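Local structure of chitin oligosaccahride binding protein NagB1 (Paenibacillus sp. FPU-7, 7EHP) at residues A[169-177]-A[348-356]; A[156-167]-A[214-225]. The protein binds chitin oligosaccharides, N,N'-diacetylchitobiose and the corresponding trimer, as an extracellular solute-binding protein, probably for uptake into the cell. One frame throughout, in Å; residues are numbered along the deposited sequence.

Interaction 1. Residues A[169-177]-A[348-356]; sequences NMMLNTLWV and RQFPAFDSI. With NAG (2-acetamido-2-deoxy-beta-D-glucopyranose), chain C.
The Phe350 ring carries Val177 on one face and Asn173 at its edge. CG1 of Val177 sits almost straight above the ring centre, 3.6 Å from the centroid of Phe350, a CH-pi contact. ND2 of Asn173 comes up to CE2 of Phe350 in the ring plane at 3.1 Å. Val177 CG1 lies anti to the backbone N (chi1 167°), which swings this methyl off the helix and over the ring. Thr174 OG1 joins Asn173 at the same ring's edge. One face of Phe353 receives the six-membered ring of Trp176 edge-on, a T-shaped pair with centroids 5.5 Å apart and planes at 70°. The far end of Phe353 runs against Asn169, whose amide plane stands 80° from the ring; ND2 of Asn169 reaches CZ of Phe353 at 3.4 Å. Asn173 wedges between the two phenylalanines, its OD1 3.1 Å from CB of Phe353. No direct hydrogen bond joins 169-177 to 348-356. Instead, a water accepts from Asn173 ND2 at 2.9 Å and donates to Pro351 O at 2.8 Å, so the buried amide is tied to the turn after strand 348-350. The residues on either side of Phe353 belong to the sugar site: Ala352 brings CB close to O4 of the N-acetylglucosamine, and Asp354 OD2 accepts from O4 at 2.7 Å and more weakly from O3, while OD1 forms a salt bridge with Arg48. Aromatic packing thus holds the pocket segment against helix 165-180, and Arg48 probably favours a charged Asp354 carboxylate, a strong acceptor for the sugar hydroxyls.

Interaction 2. Residues A[156-167]-A[214-225]; sequences VPFAFASSDGWV and GYLQEGSLGQKY. With NAG (2-acetamido-2-deoxy-beta-D-glucopyranose), chain C.
Leu216 CD2 lies over one face of Phe160, 3.8 Å from the ring centroid, a CH-pi contact displaced toward the rim; the same methyl touches CB of Phe158. A second apolar cluster forms where Trp166 turns the edge of its six-membered ring to the face of Tyr225, a T-shaped pair with planes at 64°. Val167 CG2 fills the angle between them, packing on CD1 of Tyr225 at 3.5 Å and on the back of the indole. Across the indole's other face lies the N-acetylglucosamine, its acetamido methyl C8 3.5 Å from Trp166 NE1, an aromatic platform under a sugar, as is common in carbohydrate-binding proteins. With an alanine replacing Trp166, the acetamido group would probably lose its flat platform and the Tyr225 face its edge partner.

Outward from these rings the backbones take over. Phe158 makes a single bridge with Leu216, its N giving a bond to Tyr215 O and its O accepting one from Gln217 N. The side chain of Gln217 leaves with CG anti to the backbone N (chi1 173°) and stays extended, so that OE1 reaches the N-H of Phe160 in the carbonyl plane, on a lone pair, at 3.2 Å. Ser220 O is gripped from opposite faces by Ser162 N and Gln223 N. Ser162 OG and Ser220 OG pair at 2.8 Å. Asp164 OD2 accepts from Tyr225 N at 2.8 Å, met from above the carboxylate plane, while its OD1 pairs with Lys45. Tyr225 OH bonds Asp242 and Trp245. Helix 198-213 backs Phe160 and Leu216, helix 359-373 meets Ser162 and Trp166, and Val156 and Ala159 join strand 237-243.

From the N terminus, the chain first enters interaction 2 at strand 156-159, runs through the loop to the start of helix 165-180, and then supplies 169-177 to interaction 1 from the same helix. After helices 184-190 and 198-213 it returns at 214-225, closing the shorter loop; only much later, past strands 237-243 and 277-288, does 348-356 close the longer one. The segments alternate, so the two loops cross rather than nest. Helix 165-180 joins them: Met171 CE packs on Phe158 CD1 at 3.5 Å. Together they fix that helix between the loop leading to helix 225-233 and strand 348-350, and both reach the bound sugar.

Interaction 1. Residues A[169-177]-A[348-356]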
loop_
_atom_site.group_PDB
_atom_site.type_symbol
_atom_site.label_atom_id
_atom_site.label_comp_id
_atom_site.label_asym_id
_atom_site.label_seq_id
_atom_site.Cartn_x
_atom_site.Cartn_y
_atom_site.Cartn_z
ATOM N N ASN A 169 -1.506 -2.696 10.210
ATOM C CA ASN A 169 -0.106 -3.022 9.997
ATOM C C ASN A 169 0.672 -1.912 9.305
ATOM O O ASN A 169 1.905 -1.991 9.251
ATOM C CB ASN A 169 -0.001 -4.329 9.201
ATOM C CG ASN A 169 -0.373 -5.515 10.041
ATOM O OD1 ASN A 169 -0.432 -5.404 11.270
ATOM N ND2 ASN A 169 -0.651 -6.640 9.409
ATOM N N MET A 170 -0.002 -0.871 8.814
ATOM C CA MET A 170 0.683 0.176 8.067
ATOM C C MET A 170 1.609 0.934 9.024
ATOM O O MET A 170 2.840 0.849 8.915
ATOM C CB MET A 170 -0.343 1.105 7.402
ATOM C CG MET A 170 -0.696 0.627 5.983
ATOM S SD MET A 170 -1.667 1.799 5.005
ATOM C CE MET A 170 -3.153 2.064 5.978
ATOM N N MET A 171 1.037 1.639 9.999
ATOM C CA MET A 171 1.892 2.350 10.951
ATOM C C MET A 171 2.791 1.395 11.721
ATOM O O MET A 171 3.922 1.755 12.079
ATOM C CB MET A 171 1.051 3.187 11.915
ATOM C CG MET A 171 1.933 4.074 12.781
ATOM S SD MET A 171 1.155 4.761 14.240
ATOM C CE MET A 171 0.008 5.932 13.530
ATOM N N LEU A 172 2.323 0.174 11.965
ATOM C CA LEU A 172 3.143 -0.801 12.663
ATOM C C LEU A 172 4.406 -1.093 11.880
ATOM O O LEU A 172 5.481 -1.262 12.468
ATOM C CB LEU A 172 2.337 -2.076 12.931
ATOM C CG LEU A 172 2.971 -3.272 13.646
ATOM C CD1 LEU A 172 3.283 -2.938 15.137
ATOM C CD2 LEU A 172 2.076 -4.494 13.542
ATOM N N ASN A 173 4.305 -1.132 10.556
ATOM C CA ASN A 173 5.377 -1.605 9.697
ATOM C C ASN A 173 6.554 -0.744 10.053
ATOM O O ASN A 173 7.676 -1.165 10.307
ATOM C CB ASN A 173 5.320 -1.209 8.178
ATOM C CG ASN A 173 6.078 -2.210 7.369
ATOM O OD1 ASN A 173 5.929 -3.345 7.771
ATOM N ND2 ASN A 173 7.285 -1.774 6.727
ATOM N N THR A 174 6.190 0.539 9.902
ATOM C CA THR A 174 7.145 1.661 10.029
ATOM C C THR A 174 7.647 1.810 11.451
ATOM O O THR A 174 8.809 2.180 11.661
ATOM C CB THR A 174 6.478 2.983 9.604
ATOM O OG1 THR A 174 6.236 3.049 8.197
ATOM C CG2 THR A 174 7.298 4.215 10.045
ATOM N N LEU A 175 6.805 1.500 12.439
ATOM C CA LEU A 175 7.282 1.616 13.809
ATOM C C LEU A 175 8.356 0.578 14.113
ATOM O O LEU A 175 9.399 0.928 14.665
ATOM C CB LEU A 175 6.112 1.510 14.783
ATOM C CG LEU A 175 5.514 2.884 15.113
ATOM C CD1 LEU A 175 4.264 2.733 15.987
ATOM C CD2 LEU A 175 6.563 3.738 15.816
ATOM N N TRP A 176 8.146 -0.704 13.754
ATOM C CA TRP A 176 9.203 -1.648 14.130
ATOM C C TRP A 176 10.414 -1.513 13.214
ATOM O O TRP A 176 11.519 -1.887 13.612
ATOM C CB TRP A 176 8.768 -3.140 14.156
ATOM C CG TRP A 176 8.695 -3.889 12.803
ATOM C CD1 TRP A 176 9.760 -4.380 12.111
ATOM C CD2 TRP A 176 7.524 -4.411 12.134
ATOM N NE1 TRP A 176 9.346 -5.051 10.986
ATOM C CE2 TRP A 176 7.979 -5.092 10.976
ATOM C CE3 TRP A 176 6.140 -4.322 12.360
ATOM C CZ2 TRP A 176 7.103 -5.680 10.053
ATOM C CZ3 TRP A 176 5.276 -4.899 11.444
ATOM C CH2 TRP A 176 5.761 -5.574 10.302
ATOM N N VAL A 177 10.236 -0.999 11.991
ATOM C CA VAL A 177 11.391 -0.713 11.145
ATOM C C VAL A 177 12.152 0.497 11.682
ATOM O O VAL A 177 13.390 0.539 11.637
ATOM C CB VAL A 177 10.978 -0.510 9.669
ATOM C CG1 VAL A 177 12.144 0.102 8.844
ATOM C CG2 VAL A 177 10.502 -1.839 9.041
ATOM N N ARG A 348 15.651 7.416 2.222
ATOM C CA ARG A 348 15.902 5.999 2.001
ATOM C C ARG A 348 14.615 5.211 2.210
ATOM O O ARG A 348 13.796 5.545 3.071
ATOM C CB ARG A 348 16.992 5.516 2.953
ATOM C CG ARG A 348 18.410 5.703 2.425
ATOM C CD ARG A 348 19.376 5.035 3.362
ATOM N NE ARG A 348 19.222 5.620 4.685
ATOM C CZ ARG A 348 18.993 4.913 5.785
ATOM N NH1 ARG A 348 18.894 3.587 5.705
ATOM N NH2 ARG A 348 18.853 5.532 6.957
ATOM N N GLN A 349 14.419 4.169 1.410
ATOM C CA GLN A 349 13.112 3.533 1.329
ATOM C C GLN A 349 13.174 2.064 1.700
ATOM O O GLN A 349 14.176 1.390 1.463
ATOM C CB GLN A 349 12.524 3.675 -0.070
ATOM C CG GLN A 349 12.768 5.042 -0.614
ATOM C CD GLN A 349 11.646 5.511 -1.461
ATOM O OE1 GLN A 349 10.887 4.709 -2.009
ATOM N NE2 GLN A 349 11.474 6.824 -1.525
ATOM N N PHE A 350 12.077 1.580 2.274
ATOM C CA PHE A 350 11.906 0.154 2.478
ATOM C C PHE A 350 10.540 -0.269 1.960
ATOM O O PHE A 350 9.589 0.523 1.983
ATOM C CB PHE A 350 12.076 -0.237 3.963
ATOM C CG PHE A 350 11.196 0.516 4.929
ATOM C CD1 PHE A 350 11.573 1.766 5.417
ATOM C CD2 PHE A 350 10.037 -0.061 5.427
ATOM C CE1 PHE A 350 10.781 2.451 6.337
ATOM C CE2 PHE A 350 9.246 0.618 6.346
ATOM C CZ PHE A 350 9.615 1.876 6.798
ATOM N N PRO A 351 10.415 -1.491 1.458
ATOM C CA PRO A 351 9.121 -1.948 0.946
ATOM C C PRO A 351 8.189 -2.339 2.085
ATOM O O PRO A 351 8.595 -2.486 3.237
ATOM C CB PRO A 351 9.484 -3.159 0.073
ATOM C CG PRO A 351 10.759 -3.672 0.651
ATOM C CD PRO A 351 11.496 -2.450 1.170
ATOM N N ALA A 352 6.911 -2.488 1.749
ATOM C CA ALA A 352 5.957 -2.971 2.740
ATOM C C ALA A 352 6.337 -4.382 3.159
ATOM O O ALA A 352 6.798 -5.182 2.340
ATOM C CB ALA A 352 4.541 -2.955 2.156
ATOM N N PHE A 353 6.136 -4.696 4.445
ATOM C CA PHE A 353 6.501 -6.018 4.961
ATOM C C PHE A 353 5.799 -7.160 4.214
ATOM O O PHE A 353 6.364 -8.250 4.079
ATOM C CB PHE A 353 6.194 -6.098 6.469
ATOM C CG PHE A 353 4.753 -6.425 6.789
ATOM C CD1 PHE A 353 3.782 -5.428 6.775
ATOM C CD2 PHE A 353 4.379 -7.713 7.114
ATOM C CE1 PHE A 353 2.446 -5.725 7.050
ATOM C CE2 PHE A 353 3.054 -8.019 7.393
ATOM C CZ PHE A 353 2.090 -7.029 7.360
ATOM N N ASP A 354 4.569 -6.952 3.738
ATOM C CA ASP A 354 3.857 -8.021 3.037
ATOM C C ASP A 354 4.449 -8.335 1.664
ATOM O O ASP A 354 4.028 -9.314 1.022
ATOM C CB ASP A 354 2.393 -7.646 2.880
ATOM C CG ASP A 354 2.222 -6.289 2.244
ATOM O OD1 ASP A 354 2.121 -6.218 0.995
ATOM O OD2 ASP A 354 2.231 -5.298 2.986
ATOM N N SER A 355 5.384 -7.525 1.186
ATOM C CA SER A 355 6.111 -7.911 -0.012
ATOM C C SER A 355 7.230 -8.892 0.300
ATOM O O SER A 355 7.740 -9.533 -0.623
ATOM C CB SER A 355 6.690 -6.680 -0.714
ATOM O OG SER A 355 7.843 -6.214 -0.029
ATOM N N ILE A 356 7.598 -9.033 1.579
ATOM C CA ILE A 356 8.719 -9.860 2.003
ATOM C C ILE A 356 8.252 -11.130 2.718
ATOM O O ILE A 356 8.734 -12.225 2.419
ATOM C CB ILE A 356 9.703 -9.052 2.882
ATOM C CG1 ILE A 356 10.321 -7.918 2.070
ATOM C CG2 ILE A 356 10.819 -9.965 3.417
ATOM C CD1 ILE A 356 10.915 -6.827 2.891
HETATM C C1 NAG C . -2.045 -1.736 -0.150
HETATM C C2 NAG C . -2.074 -3.152 0.416
HETATM C C3 NAG C . -1.018 -3.306 1.499
HETATM C C4 NAG C . 0.347 -2.924 0.947
HETATM C C5 NAG C . 0.301 -1.520 0.349
HETATM C C6 NAG C . 1.598 -1.105 -0.309
HETATM C C7 NAG C . -4.069 -4.587 0.468
HETATM C C8 NAG C . -5.396 -4.826 1.094
HETATM N N2 NAG C . -3.394 -3.517 0.913
HETATM O O3 NAG C . -0.997 -4.654 1.941
HETATM O O4 NAG C . 1.326 -2.948 1.977
HETATM O O5 NAG C . -0.724 -1.436 -0.650
HETATM O O6 NAG C . 2.042 -2.060 -1.264
HETATM O O7 NAG C . -3.612 -5.337 -0.402
HETATM O O HOH W 1 9.199 -3.718 5.733
#

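Interaction 2. Residues A[156-167]-A[214-225]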
loop_
_atom_site.group_PDB
_atom_site.type_symbol
_atom_site.label_atom_id
_atom_site.label_comp_id
_atom_site.label_asym_id
_atom_site.label_seq_id
_atom_site.Cartn_x
_atom_site.Cartn_y
_atom_site.Cartn_z
ATOM N N VAL A 156 -9.204 13.715 17.437
ATOM C CA VAL A 156 -8.537 12.413 17.419
ATOM C C VAL A 156 -7.113 12.625 16.921
ATOM O O VAL A 156 -6.926 13.273 15.881
ATOM C CB VAL A 156 -9.305 11.432 16.518
ATOM C CG1 VAL A 156 -8.521 10.144 16.318
ATOM C CG2 VAL A 156 -10.669 11.130 17.100
ATOM N N PRO A 157 -6.083 12.171 17.632
ATOM C CA PRO A 157 -4.720 12.362 17.117
ATOM C C PRO A 157 -4.499 11.655 15.777
ATOM O O PRO A 157 -4.128 12.301 14.791
ATOM C CB PRO A 157 -3.850 11.772 18.227
ATOM C CG PRO A 157 -4.688 12.040 19.471
ATOM C CD PRO A 157 -6.065 11.632 19.002
ATOM N N PHE A 158 -4.722 10.342 15.723
ATOM C CA PHE A 158 -4.546 9.562 14.500
ATOM C C PHE A 158 -5.892 8.954 14.130
ATOM O O PHE A 158 -6.356 8.029 14.808
ATOM C CB PHE A 158 -3.511 8.436 14.674
ATOM C CG PHE A 158 -2.081 8.884 14.637
ATOM C CD1 PHE A 158 -1.455 9.151 13.437
ATOM C CD2 PHE A 158 -1.337 8.969 15.813
ATOM C CE1 PHE A 158 -0.128 9.563 13.405
ATOM C CE2 PHE A 158 -0.000 9.357 15.792
ATOM C CZ PHE A 158 0.604 9.655 14.587
ATOM N N ALA A 159 -6.514 9.460 13.061
ATOM C CA ALA A 159 -7.638 8.748 12.458
ATOM C C ALA A 159 -7.196 7.330 12.126
ATOM O O ALA A 159 -6.109 7.127 11.570
ATOM C CB ALA A 159 -8.112 9.468 11.186
ATOM N N PHE A 160 -8.036 6.347 12.462
ATOM C CA PHE A 160 -7.567 4.960 12.478
ATOM C C PHE A 160 -8.756 4.001 12.468
ATOM O O PHE A 160 -9.678 4.128 13.272
ATOM C CB PHE A 160 -6.656 4.730 13.714
ATOM C CG PHE A 160 -6.114 3.333 13.837
ATOM C CD1 PHE A 160 -5.277 2.806 12.864
ATOM C CD2 PHE A 160 -6.400 2.559 14.949
ATOM C CE1 PHE A 160 -4.762 1.522 12.977
ATOM C CE2 PHE A 160 -5.890 1.269 15.072
ATOM C CZ PHE A 160 -5.067 0.749 14.076
ATOM N N ALA A 161 -8.741 3.052 11.541
ATOM C CA ALA A 161 -9.806 2.064 11.443
ATOM C C ALA A 161 -9.162 0.707 11.219
ATOM O O ALA A 161 -8.309 0.579 10.342
ATOM C CB ALA A 161 -10.760 2.427 10.300
ATOM N N SER A 162 -9.547 -0.303 12.009
ATOM C CA SER A 162 -8.840 -1.582 11.997
ATOM C C SER A 162 -9.739 -2.805 11.808
ATOM O O SER A 162 -9.273 -3.928 12.014
ATOM C CB SER A 162 -8.028 -1.757 13.284
ATOM O OG SER A 162 -8.900 -1.754 14.406
ATOM N N SER A 163 -10.992 -2.635 11.387
ATOM C CA SER A 163 -11.787 -3.794 10.992
ATOM C C SER A 163 -11.130 -4.556 9.836
ATOM O O SER A 163 -11.138 -5.794 9.809
ATOM C CB SER A 163 -13.202 -3.346 10.616
ATOM O OG SER A 163 -14.021 -4.474 10.383
ATOM N N ASP A 164 -10.556 -3.840 8.871
ATOM C CA ASP A 164 -9.711 -4.475 7.868
ATOM C C ASP A 164 -8.298 -4.601 8.437
ATOM O O ASP A 164 -7.637 -3.595 8.711
ATOM C CB ASP A 164 -9.726 -3.677 6.561
ATOM C CG ASP A 164 -11.146 -3.398 6.074
ATOM O OD1 ASP A 164 -11.980 -4.327 6.128
ATOM O OD2 ASP A 164 -11.433 -2.263 5.639
ATOM N N GLY A 165 -7.837 -5.833 8.624
ATOM C CA GLY A 165 -6.662 -6.033 9.451
ATOM C C GLY A 165 -5.401 -5.405 8.892
ATOM O O GLY A 165 -4.547 -4.946 9.651
ATOM N N TRP A 166 -5.263 -5.375 7.563
ATOM C CA TRP A 166 -4.036 -4.869 6.958
ATOM C C TRP A 166 -3.812 -3.402 7.296
ATOM O O TRP A 166 -2.667 -2.937 7.299
ATOM C CB TRP A 166 -4.076 -5.078 5.429
ATOM C CG TRP A 166 -5.038 -4.168 4.733
ATOM C CD1 TRP A 166 -6.379 -4.400 4.488
ATOM C CD2 TRP A 166 -4.753 -2.871 4.205
ATOM N NE1 TRP A 166 -6.932 -3.315 3.845
ATOM C CE2 TRP A 166 -5.953 -2.366 3.656
ATOM C CE3 TRP A 166 -3.595 -2.091 4.126
ATOM C CZ2 TRP A 166 -6.022 -1.111 3.042
ATOM C CZ3 TRP A 166 -3.664 -0.843 3.511
ATOM C CH2 TRP A 166 -4.867 -0.365 2.984
ATOM N N VAL A 167 -4.887 -2.659 7.583
ATOM C CA VAL A 167 -4.760 -1.231 7.878
ATOM C C VAL A 167 -3.920 -1.014 9.131
ATOM O O VAL A 167 -3.113 -0.079 9.205
ATOM C CB VAL A 167 -6.153 -0.589 8.025
ATOM C CG1 VAL A 167 -6.030 0.876 8.348
ATOM C CG2 VAL A 167 -6.979 -0.796 6.750
ATOM N N GLY A 214 -4.832 6.385 23.690
ATOM C CA GLY A 214 -5.915 6.846 22.848
ATOM C C GLY A 214 -5.475 7.776 21.741
ATOM O O GLY A 214 -6.273 8.588 21.275
ATOM N N TYR A 215 -4.212 7.697 21.329
ATOM C CA TYR A 215 -3.730 8.510 20.217
ATOM C C TYR A 215 -4.087 7.877 18.875
ATOM O O TYR A 215 -4.386 8.582 17.908
ATOM C CB TYR A 215 -2.221 8.703 20.332
ATOM C CG TYR A 215 -1.804 9.537 21.526
ATOM C CD1 TYR A 215 -2.744 10.215 22.281
ATOM C CD2 TYR A 215 -0.463 9.666 21.873
ATOM C CE1 TYR A 215 -2.376 10.989 23.358
ATOM C CE2 TYR A 215 -0.084 10.445 22.949
ATOM C CZ TYR A 215 -1.051 11.106 23.686
ATOM O OH TYR A 215 -0.685 11.880 24.760
ATOM N N LEU A 216 -4.032 6.554 18.795
ATOM C CA LEU A 216 -4.719 5.839 17.736
ATOM C C LEU A 216 -6.199 5.802 18.086
ATOM O O LEU A 216 -6.559 5.475 19.220
ATOM C CB LEU A 216 -4.160 4.427 17.606
ATOM C CG LEU A 216 -2.849 4.365 16.829
ATOM C CD1 LEU A 216 -2.132 3.034 17.052
ATOM C CD2 LEU A 216 -3.128 4.580 15.330
ATOM N N GLN A 217 -7.046 6.155 17.124
ATOM C CA GLN A 217 -8.474 6.335 17.363
ATOM C C GLN A 217 -9.109 5.160 18.099
ATOM O O GLN A 217 -9.043 4.013 17.648
ATOM C CB GLN A 217 -9.176 6.550 16.032
ATOM C CG GLN A 217 -10.677 6.592 16.135
ATOM C CD GLN A 217 -11.278 7.373 15.002
ATOM O OE1 GLN A 217 -10.717 7.425 13.906
ATOM N NE2 GLN A 217 -12.425 7.986 15.248
ATOM N N GLU A 218 -9.749 5.456 19.225
ATOM C CA GLU A 218 -10.390 4.418 20.019
ATOM C C GLU A 218 -11.645 3.894 19.331
ATOM O O GLU A 218 -12.318 4.610 18.587
ATOM C CB GLU A 218 -10.754 4.957 21.398
ATOM C CG GLU A 218 -9.555 5.300 22.246
ATOM C CD GLU A 218 -9.967 6.020 23.509
ATOM O OE1 GLU A 218 -9.844 7.268 23.554
ATOM O OE2 GLU A 218 -10.451 5.330 24.430
ATOM N N GLY A 219 -11.964 2.628 19.602
ATOM C CA GLY A 219 -13.092 1.975 18.954
ATOM C C GLY A 219 -12.847 1.561 17.517
ATOM O O GLY A 219 -13.810 1.320 16.783
ATOM N N SER A 220 -11.580 1.462 17.094
ATOM C CA SER A 220 -11.255 1.331 15.674
ATOM C C SER A 220 -11.593 -0.038 15.101
ATOM O O SER A 220 -11.742 -0.157 13.877
ATOM C CB SER A 220 -9.772 1.625 15.445
ATOM O OG SER A 220 -8.949 0.577 15.943
ATOM N N LEU A 221 -11.705 -1.067 15.951
ATOM C CA LEU A 221 -12.024 -2.412 15.493
ATOM C C LEU A 221 -13.367 -2.478 14.782
ATOM O O LEU A 221 -13.587 -3.395 13.987
ATOM C CB LEU A 221 -12.032 -3.385 16.673
ATOM C CG LEU A 221 -10.689 -3.827 17.254
ATOM C CD1 LEU A 221 -10.892 -4.648 18.518
ATOM C CD2 LEU A 221 -9.898 -4.613 16.225
ATOM N N GLY A 222 -14.265 -1.540 15.044
ATOM C CA GLY A 222 -15.531 -1.600 14.348
ATOM C C GLY A 222 -15.588 -0.920 12.996
ATOM O O GLY A 222 -16.617 -1.015 12.324
ATOM N N GLN A 223 -14.531 -0.246 12.558
ATOM C CA GLN A 223 -14.593 0.634 11.397
ATOM C C GLN A 223 -13.782 0.079 10.237
ATOM O O GLN A 223 -12.607 -0.268 10.400
ATOM C CB GLN A 223 -14.095 2.029 11.761
ATOM C CG GLN A 223 -14.993 2.734 12.749
ATOM C CD GLN A 223 -14.215 3.655 13.646
ATOM O OE1 GLN A 223 -13.315 4.375 13.188
ATOM N NE2 GLN A 223 -14.505 3.598 14.944
ATOM N N LYS A 224 -14.408 0.038 9.062
ATOM C CA LYS A 224 -13.744 -0.314 7.812
ATOM C C LYS A 224 -12.718 0.755 7.432
ATOM O O LYS A 224 -12.800 1.908 7.857
ATOM C CB LYS A 224 -14.774 -0.468 6.678
ATOM C CG LYS A 224 -15.702 0.766 6.459
ATOM C CD LYS A 224 -16.881 0.498 5.463
ATOM C CE LYS A 224 -18.092 1.451 5.667
ATOM N NZ LYS A 224 -19.107 0.980 6.685
ATOM N N TYR A 225 -11.760 0.356 6.589
ATOM C CA TYR A 225 -10.669 1.226 6.152
ATOM C C TYR A 225 -11.110 2.649 5.802
ATOM O O TYR A 225 -10.531 3.624 6.293
ATOM C CB TYR A 225 -9.975 0.574 4.957
ATOM C CG TYR A 225 -8.861 1.393 4.321
ATOM C CD1 TYR A 225 -7.933 2.087 5.101
ATOM C CD2 TYR A 225 -8.717 1.436 2.938
ATOM C CE1 TYR A 225 -6.887 2.818 4.508
ATOM C CE2 TYR A 225 -7.685 2.156 2.329
ATOM C CZ TYR A 225 -6.777 2.837 3.110
ATOM O OH TYR A 225 -5.762 3.541 2.495
HETATM C C1 NAG C . -2.045 -1.736 -0.150
HETATM C C2 NAG C . -2.074 -3.152 0.416
HETATM C C3 NAG C . -1.018 -3.306 1.499
HETATM C C4 NAG C . 0.347 -2.924 0.947
HETATM C C5 NAG C . 0.301 -1.520 0.349
HETATM C C6 NAG C . 1.598 -1.105 -0.309
HETATM C C7 NAG C . -4.069 -4.587 0.468
HETATM C C8 NAG C . -5.396 -4.826 1.094
HETATM N N2 NAG C . -3.394 -3.517 0.913
HETATM O O3 NAG C . -0.997 -4.654 1.941
HETATM O O4 NAG C . 1.326 -2.948 1.977
HETATM O O5 NAG C . -0.724 -1.436 -0.650
HETATM O O6 NAG C . 2.042 -2.060 -1.264
HETATM O O7 NAG C . -3.612 -5.337 -0.402
HETATM O O HOH W 2 -10.023 -0.733 8.606
#